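Local coordinates for uncharacterized protein (Bacteroides fragilis, PDB 3NNG) that is of unknown function but carries an F5/8 type C (discoidin-like) domain that binds calcium and, as in relatives, may recognise carbohydrate or another surface ligand, at residues W63-L68 / V135-I140; A94-R99 / R111-R116. The protein carries 1 engineered substitution. All blocks are in the same frame, centred on the assembly; numbering follows the deposited sequence.

Overall arrangement
Both contacts belong to one antiparallel sheet of the F5/8 type C domain, a beta-sandwich-type fold, their centres about 12 Å apart. Strand 93-100 lies beside strand 124-144, so 63-68, 135-140, 94-99 and then 111-116 follow one another across the sheet. In chain order 63-68 comes first, then the two segments of contact 2, then 135-140; contact 1 thus joins strands far apart in sequence, while contact 2 is local to a hairpin. The two meet directly: R139 N and K136 N probably hydrogen-bond to K97 O and R99 O, and I96 packs on F138 and I140. It is this pairing of strand 93-100 with strand 124-144 that joins the hairpin to the rest of the sheet.

Contact 1. Residues W63-L68 / V135-I140; sequences WWNTVL and VKEFRI
R139 lays its guanidinium flat on the indole of W63, the planes only 10° apart and CZ 3.7 Å from the centroid of the W63 six-membered ring, a cation-pi stack. Followed outward, R139 CB and CG pass W64 O and the amide end of N65, and CD reaches W63 CE3. The chain then turns about its CG-CD bond (chi3 -57°), which carries NE and the guanidinium over the indole: CZ comes over CZ3, and NH1 sits above the ring with W63 CE2 3.5 Å away. NE and NH2 turn toward the N65 amide, whose plane stands almost upright to the guanidinium. W63 meets this group because its CG lies between backbone N and carbonyl carbon (chi1 56°), while its NE1 is held by E61.

The backbones themselves form a regular antiparallel ladder. W64 and I140 form a hydrogen-bonded pair, with I140 N to W64 O at 2.8 Å; T66 and F138 form the next, with T66 N to F138 O also 2.8 Å. At the far end K136 O accepts from L68 N, and the bent K136 chain brings NZ back to L68 O, 2.9 Å away. E137 extends past V67 CG2, its OE1 in a salt bridge with R99; on the other edge of the strand K136 and E137 both face R99 of strand 93-100, a classic beta bulge.

W64, T66, F138 and I140 share the buried face, where W64 CB meets I140 CG2 at 3.9 Å. Strand 148-159 covers it with F151, I154 and L156, while strands 23-26 and 93-100 flank the pair in the sheet.

Contact 2. Residues A94-R99 / R111-R116; sequences AEIKVR and RVLTFR
I96 and L113 touch through their branches, I96 CG1 against L113 CD2 at 3.8 Å, the two side chains crossing at about a right angle. I96 has CG1 anti to its carbonyl carbon (chi1 -66°), which directs this branch to L113 while CD1 at its end packs on F138 and I140. L113 likewise has CG beside its backbone N, and its CD2 comes as near to A94 O as to I96 CG1, so one methyl touches both.

A94, whose methyl rests on I140, pairs with L113 through two backbone bonds: A94 N to L113 O and L113 N to A94 O, each 2.8 Å. This is an antiparallel hydrogen-bonded pair belonging to the beta hairpin of strands 93-100 and 107-114, within the F5/8 type C domain. Further along the same hairpin, I96 bonds to Y109 and V98 to V107 through their backbones. Next to the A94-L113 pair, the strands are joined through a water: it accepts from I96 N at 2.7 Å and donates to R111 O at 2.8 Å, in place of a direct bond between the two, where strand 107-114 is broken by a bulge or short loop.

On the more exposed side V112 splits its two methyls between neighbours. CG1, anti to the backbone N (chi1 170°), approaches A94 O at 3.8 Å. The E95 chain bends at chi2, bringing its carboxylate across V112 at a loose 4.2 Å between E95 OE1 and V112 CG2. Beyond T114 the strand ends, and F115 packs on F77 and V79 of strand 71-79.

Contact 1. Residues W63-L68 / V135-I140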
loop_
_atom_site.group_PDB
_atom_site.type_symbol
_atom_site.label_atom_id
_atom_site.label_comp_id
_atom_site.label_asym_id
_atom_site.label_seq_id
_atom_site.Cartn_x
_atom_site.Cartn_y
_atom_site.Cartn_z
ATOM N N TRP A 63 -7.721 -3.128 -4.418
ATOM C CA TRP A 63 -6.741 -2.040 -4.432
ATOM C C TRP A 63 -6.879 -1.069 -3.255
ATOM O O TRP A 63 -7.933 -0.984 -2.610
ATOM C CB TRP A 63 -6.785 -1.296 -5.773
ATOM C CG TRP A 63 -8.153 -0.757 -6.125
ATOM C CD1 TRP A 63 -9.097 -1.359 -6.913
ATOM C CD2 TRP A 63 -8.730 0.484 -5.686
ATOM N NE1 TRP A 63 -10.225 -0.572 -6.988
ATOM C CE2 TRP A 63 -10.022 0.565 -6.248
ATOM C CE3 TRP A 63 -8.282 1.529 -4.862
ATOM C CZ2 TRP A 63 -10.870 1.652 -6.014
ATOM C CZ3 TRP A 63 -9.126 2.608 -4.633
ATOM C CH2 TRP A 63 -10.403 2.662 -5.209
ATOM N N TRP A 64 -5.791 -0.364 -2.973
ATOM C CA TRP A 64 -5.750 0.642 -1.922
ATOM C C TRP A 64 -5.077 1.884 -2.517
ATOM O O TRP A 64 -4.125 1.779 -3.290
ATOM C CB TRP A 64 -5.002 0.102 -0.691
ATOM C CG TRP A 64 -4.912 1.057 0.495
ATOM C CD1 TRP A 64 -5.676 1.044 1.651
ATOM C CD2 TRP A 64 -3.973 2.130 0.653
ATOM N NE1 TRP A 64 -5.260 2.050 2.504
ATOM C CE2 TRP A 64 -4.234 2.738 1.910
ATOM C CE3 TRP A 64 -2.938 2.637 -0.148
ATOM C CZ2 TRP A 64 -3.502 3.828 2.370
ATOM C CZ3 TRP A 64 -2.206 3.729 0.314
ATOM C CH2 TRP A 64 -2.492 4.311 1.565
ATOM N N ASN A 65 -5.590 3.059 -2.177
ATOM C CA ASN A 65 -5.212 4.288 -2.870
ATOM C C ASN A 65 -5.021 5.407 -1.868
ATOM O O ASN A 65 -5.752 5.476 -0.873
ATOM C CB ASN A 65 -6.310 4.683 -3.861
ATOM C CG ASN A 65 -5.923 5.865 -4.737
ATOM O OD1 ASN A 65 -6.090 7.031 -4.355
ATOM N ND2 ASN A 65 -5.409 5.569 -5.920
ATOM N N THR A 66 -4.038 6.273 -2.116
ATOM C CA THR A 66 -3.873 7.477 -1.310
ATOM C C THR A 66 -3.643 8.720 -2.173
ATOM O O THR A 66 -2.844 8.707 -3.122
ATOM C CB THR A 66 -2.731 7.337 -0.261
ATOM O OG1 THR A 66 -2.643 8.540 0.518
ATOM C CG2 THR A 66 -1.382 7.079 -0.942
ATOM N N VAL A 67 -4.380 9.780 -1.859
ATOM C CA VAL A 67 -4.067 11.107 -2.370
ATOM C C VAL A 67 -3.134 11.754 -1.355
ATOM O O VAL A 67 -3.518 11.970 -0.207
ATOM C CB VAL A 67 -5.337 11.979 -2.500
ATOM C CG1 VAL A 67 -5.029 13.259 -3.273
ATOM C CG2 VAL A 67 -6.456 11.202 -3.180
ATOM N N LEU A 68 -1.898 12.026 -1.762
ATOM C CA LEU A 68 -0.936 12.672 -0.878
ATOM C C LEU A 68 -1.260 14.152 -0.813
ATOM O O LEU A 68 -1.641 14.734 -1.821
ATOM C CB LEU A 68 0.497 12.457 -1.392
ATOM C CG LEU A 68 1.037 11.010 -1.344
ATOM C CD1 LEU A 68 0.334 10.090 -2.334
ATOM C CD2 LEU A 68 2.555 10.960 -1.576
ATOM N N VAL A 135 4.908 12.565 -7.134
ATOM C CA VAL A 135 3.763 11.668 -7.006
ATOM C C VAL A 135 2.694 12.328 -6.138
ATOM O O VAL A 135 2.951 12.658 -4.978
ATOM C CB VAL A 135 4.159 10.301 -6.429
ATOM C CG1 VAL A 135 2.921 9.518 -6.049
ATOM C CG2 VAL A 135 5.006 9.505 -7.456
ATOM N N LYS A 136 1.512 12.551 -6.705
ATOM C CA LYS A 136 0.402 13.161 -5.948
ATOM C C LYS A 136 -0.603 12.109 -5.489
ATOM O O LYS A 136 -1.235 12.256 -4.446
ATOM C CB LYS A 136 -0.305 14.243 -6.779
ATOM C CG LYS A 136 -1.411 15.034 -6.045
ATOM C CD LYS A 136 -0.876 15.641 -4.764
ATOM C CE LYS A 136 -1.728 16.797 -4.264
ATOM N NZ LYS A 136 -3.033 16.422 -3.671
ATOM N N GLU A 137 -0.732 11.038 -6.269
ATOM C CA GLU A 137 -1.633 9.935 -5.940
ATOM C C GLU A 137 -0.938 8.570 -6.165
ATOM O O GLU A 137 -0.208 8.389 -7.140
ATOM C CB GLU A 137 -2.905 10.048 -6.795
ATOM C CG GLU A 137 -4.099 9.282 -6.278
ATOM C CD GLU A 137 -5.409 9.745 -6.916
ATOM O OE1 GLU A 137 -5.348 10.621 -7.818
ATOM O OE2 GLU A 137 -6.486 9.228 -6.515
ATOM N N PHE A 138 -1.174 7.620 -5.265
ATOM C CA PHE A 138 -0.526 6.309 -5.308
ATOM C C PHE A 138 -1.595 5.244 -5.161
ATOM O O PHE A 138 -2.428 5.330 -4.259
ATOM C CB PHE A 138 0.486 6.207 -4.159
ATOM C CG PHE A 138 1.061 4.820 -3.927
ATOM C CD1 PHE A 138 0.358 3.870 -3.209
ATOM C CD2 PHE A 138 2.350 4.505 -4.348
ATOM C CE1 PHE A 138 0.893 2.613 -2.959
ATOM C CE2 PHE A 138 2.897 3.254 -4.114
ATOM C CZ PHE A 138 2.170 2.299 -3.405
ATOM N N ARG A 139 -1.587 4.254 -6.054
ATOM C CA ARG A 139 -2.489 3.106 -5.933
ATOM C C ARG A 139 -1.720 1.796 -5.956
ATOM O O ARG A 139 -0.811 1.615 -6.774
ATOM C CB ARG A 139 -3.548 3.085 -7.045
ATOM C CG ARG A 139 -4.619 1.979 -6.842
ATOM C CD ARG A 139 -5.883 2.214 -7.700
ATOM N NE ARG A 139 -6.491 3.519 -7.443
ATOM C CZ ARG A 139 -7.742 3.846 -7.783
ATOM N NH1 ARG A 139 -8.529 2.965 -8.387
ATOM N NH2 ARG A 139 -8.211 5.060 -7.523
ATOM N N ILE A 140 -2.092 0.877 -5.071
ATOM C CA ILE A 140 -1.565 -0.472 -5.141
ATOM C C ILE A 140 -2.656 -1.488 -5.491
ATOM O O ILE A 140 -3.584 -1.710 -4.715
ATOM C CB ILE A 140 -0.786 -0.858 -3.851
ATOM C CG1 ILE A 140 -0.237 -2.282 -3.943
ATOM C CG2 ILE A 140 -1.644 -0.671 -2.606
ATOM C CD1 ILE A 140 0.781 -2.621 -2.840
#

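Contact 2. Residues A94-R99 / R111-R116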
loop_
_atom_site.group_PDB
_atom_site.type_symbol
_atom_site.label_atom_id
_atom_site.label_comp_id
_atom_site.label_asym_id
_atom_site.label_seq_id
_atom_site.Cartn_x
_atom_site.Cartn_y
_atom_site.Cartn_z
ATOM N N ALA A 94 1.787 -7.564 -6.019
ATOM C CA ALA A 94 1.020 -6.357 -6.306
ATOM C C ALA A 94 1.613 -5.618 -7.470
ATOM O O ALA A 94 2.772 -5.834 -7.836
ATOM C CB ALA A 94 0.976 -5.423 -5.080
ATOM N N GLU A 95 0.800 -4.729 -8.023
ATOM C CA GLU A 95 1.213 -3.807 -9.060
ATOM C C GLU A 95 0.912 -2.391 -8.574
ATOM O O GLU A 95 -0.070 -2.166 -7.865
ATOM C CB GLU A 95 0.449 -4.098 -10.343
ATOM C CG GLU A 95 1.035 -3.453 -11.569
ATOM C CD GLU A 95 1.311 -4.460 -12.670
ATOM O OE1 GLU A 95 0.655 -5.529 -12.675
ATOM O OE2 GLU A 95 2.182 -4.178 -13.527
ATOM N N ILE A 96 1.765 -1.446 -8.953
ATOM C CA ILE A 96 1.663 -0.061 -8.496
ATOM C C ILE A 96 1.339 0.892 -9.648
ATOM O O ILE A 96 1.921 0.784 -10.722
ATOM C CB ILE A 96 3.000 0.411 -7.862
ATOM C CG1 ILE A 96 3.302 -0.366 -6.576
ATOM C CG2 ILE A 96 2.978 1.906 -7.597
ATOM C CD1 ILE A 96 2.216 -0.276 -5.533
ATOM N N LYS A 97 0.421 1.830 -9.412
ATOM C CA LYS A 97 0.216 2.962 -10.310
ATOM C C LYS A 97 0.334 4.254 -9.515
ATOM O O LYS A 97 -0.119 4.325 -8.374
ATOM C CB LYS A 97 -1.157 2.909 -10.994
ATOM C CG LYS A 97 -1.386 1.671 -11.853
ATOM C CD LYS A 97 -2.601 1.840 -12.759
ATOM C CE LYS A 97 -2.421 1.075 -14.069
ATOM N NZ LYS A 97 -2.284 -0.407 -13.909
ATOM N N VAL A 98 0.934 5.277 -10.126
ATOM C CA VAL A 98 0.985 6.609 -9.525
ATOM C C VAL A 98 0.477 7.645 -10.508
ATOM O O VAL A 98 0.446 7.407 -11.717
ATOM C CB VAL A 98 2.414 6.996 -9.101
ATOM C CG1 VAL A 98 2.951 5.998 -8.076
ATOM C CG2 VAL A 98 3.324 7.018 -10.316
ATOM N N ARG A 99 0.067 8.789 -9.972
ATOM C CA ARG A 99 -0.311 9.945 -10.773
ATOM C C ARG A 99 0.538 11.119 -10.285
ATOM O O ARG A 99 0.594 11.410 -9.089
ATOM C CB ARG A 99 -1.805 10.253 -10.602
ATOM C CG ARG A 99 -2.396 11.171 -11.664
ATOM C CD ARG A 99 -3.857 11.494 -11.359
ATOM N NE ARG A 99 -4.025 11.969 -9.983
ATOM C CZ ARG A 99 -3.722 13.194 -9.558
ATOM N NH1 ARG A 99 -3.229 14.097 -10.403
ATOM N NH2 ARG A 99 -3.900 13.517 -8.276
ATOM N N ARG A 111 6.799 -3.259 -13.112
ATOM C CA ARG A 111 7.264 -4.489 -12.463
ATOM C C ARG A 111 6.255 -4.977 -11.429
ATOM O O ARG A 111 5.823 -4.206 -10.567
ATOM C CB ARG A 111 8.605 -4.249 -11.745
ATOM C CG ARG A 111 9.766 -3.766 -12.615
ATOM C CD ARG A 111 10.023 -4.725 -13.762
ATOM N NE ARG A 111 11.448 -4.946 -14.013
ATOM C CZ ARG A 111 12.149 -5.956 -13.500
ATOM N NH1 ARG A 111 11.560 -6.837 -12.696
ATOM N NH2 ARG A 111 13.436 -6.087 -13.793
ATOM N N VAL A 112 5.894 -6.254 -11.483
ATOM C CA VAL A 112 5.143 -6.856 -10.387
ATOM C C VAL A 112 6.025 -6.894 -9.133
ATOM O O VAL A 112 7.150 -7.366 -9.184
ATOM C CB VAL A 112 4.696 -8.291 -10.725
ATOM C CG1 VAL A 112 4.133 -8.980 -9.491
ATOM C CG2 VAL A 112 3.675 -8.292 -11.865
ATOM N N LEU A 113 5.529 -6.382 -8.010
ATOM C CA LEU A 113 6.249 -6.517 -6.750
ATOM C C LEU A 113 5.773 -7.789 -6.048
ATOM O O LEU A 113 4.564 -8.041 -5.971
ATOM C CB LEU A 113 6.039 -5.300 -5.843
ATOM C CG LEU A 113 6.516 -3.911 -6.311
ATOM C CD1 LEU A 113 7.915 -3.977 -6.900
ATOM C CD2 LEU A 113 5.571 -3.338 -7.316
ATOM N N THR A 114 6.731 -8.582 -5.557
ATOM C CA THR A 114 6.460 -9.845 -4.879
ATOM C C THR A 114 6.991 -9.795 -3.454
ATOM O O THR A 114 8.063 -9.250 -3.210
ATOM C CB THR A 114 7.142 -11.019 -5.605
ATOM O OG1 THR A 114 6.525 -11.207 -6.881
ATOM C CG2 THR A 114 7.017 -12.295 -4.793
ATOM N N PHE A 115 6.246 -10.362 -2.516
ATOM C CA PHE A 115 6.632 -10.336 -1.110
ATOM C C PHE A 115 6.806 -11.750 -0.589
ATOM O O PHE A 115 6.117 -12.659 -1.033
ATOM C CB PHE A 115 5.574 -9.594 -0.285
ATOM C CG PHE A 115 5.360 -8.183 -0.742
ATOM C CD1 PHE A 115 6.243 -7.177 -0.365
ATOM C CD2 PHE A 115 4.316 -7.868 -1.592
ATOM C CE1 PHE A 115 6.065 -5.895 -0.815
ATOM C CE2 PHE A 115 4.140 -6.569 -2.043
ATOM C CZ PHE A 115 5.006 -5.590 -1.652
ATOM N N ARG A 116 7.730 -11.933 0.349
ATOM C CA ARG A 116 7.901 -13.227 1.009
ATOM C C ARG A 116 7.006 -13.294 2.240
ATOM O O ARG A 116 6.297 -12.341 2.562
ATOM C CB ARG A 116 9.350 -13.433 1.452
ATOM C CG ARG A 116 10.402 -12.784 0.568
ATOM C CD ARG A 116 11.754 -13.473 0.744
ATOM N NE ARG A 116 12.895 -12.600 0.468
ATOM C CZ ARG A 116 13.107 -11.961 -0.682
ATOM N NH1 ARG A 116 12.246 -12.078 -1.688
ATOM N NH2 ARG A 116 14.182 -11.196 -0.825
HETATM O O HOH W 1 3.735 -2.300 -10.554
#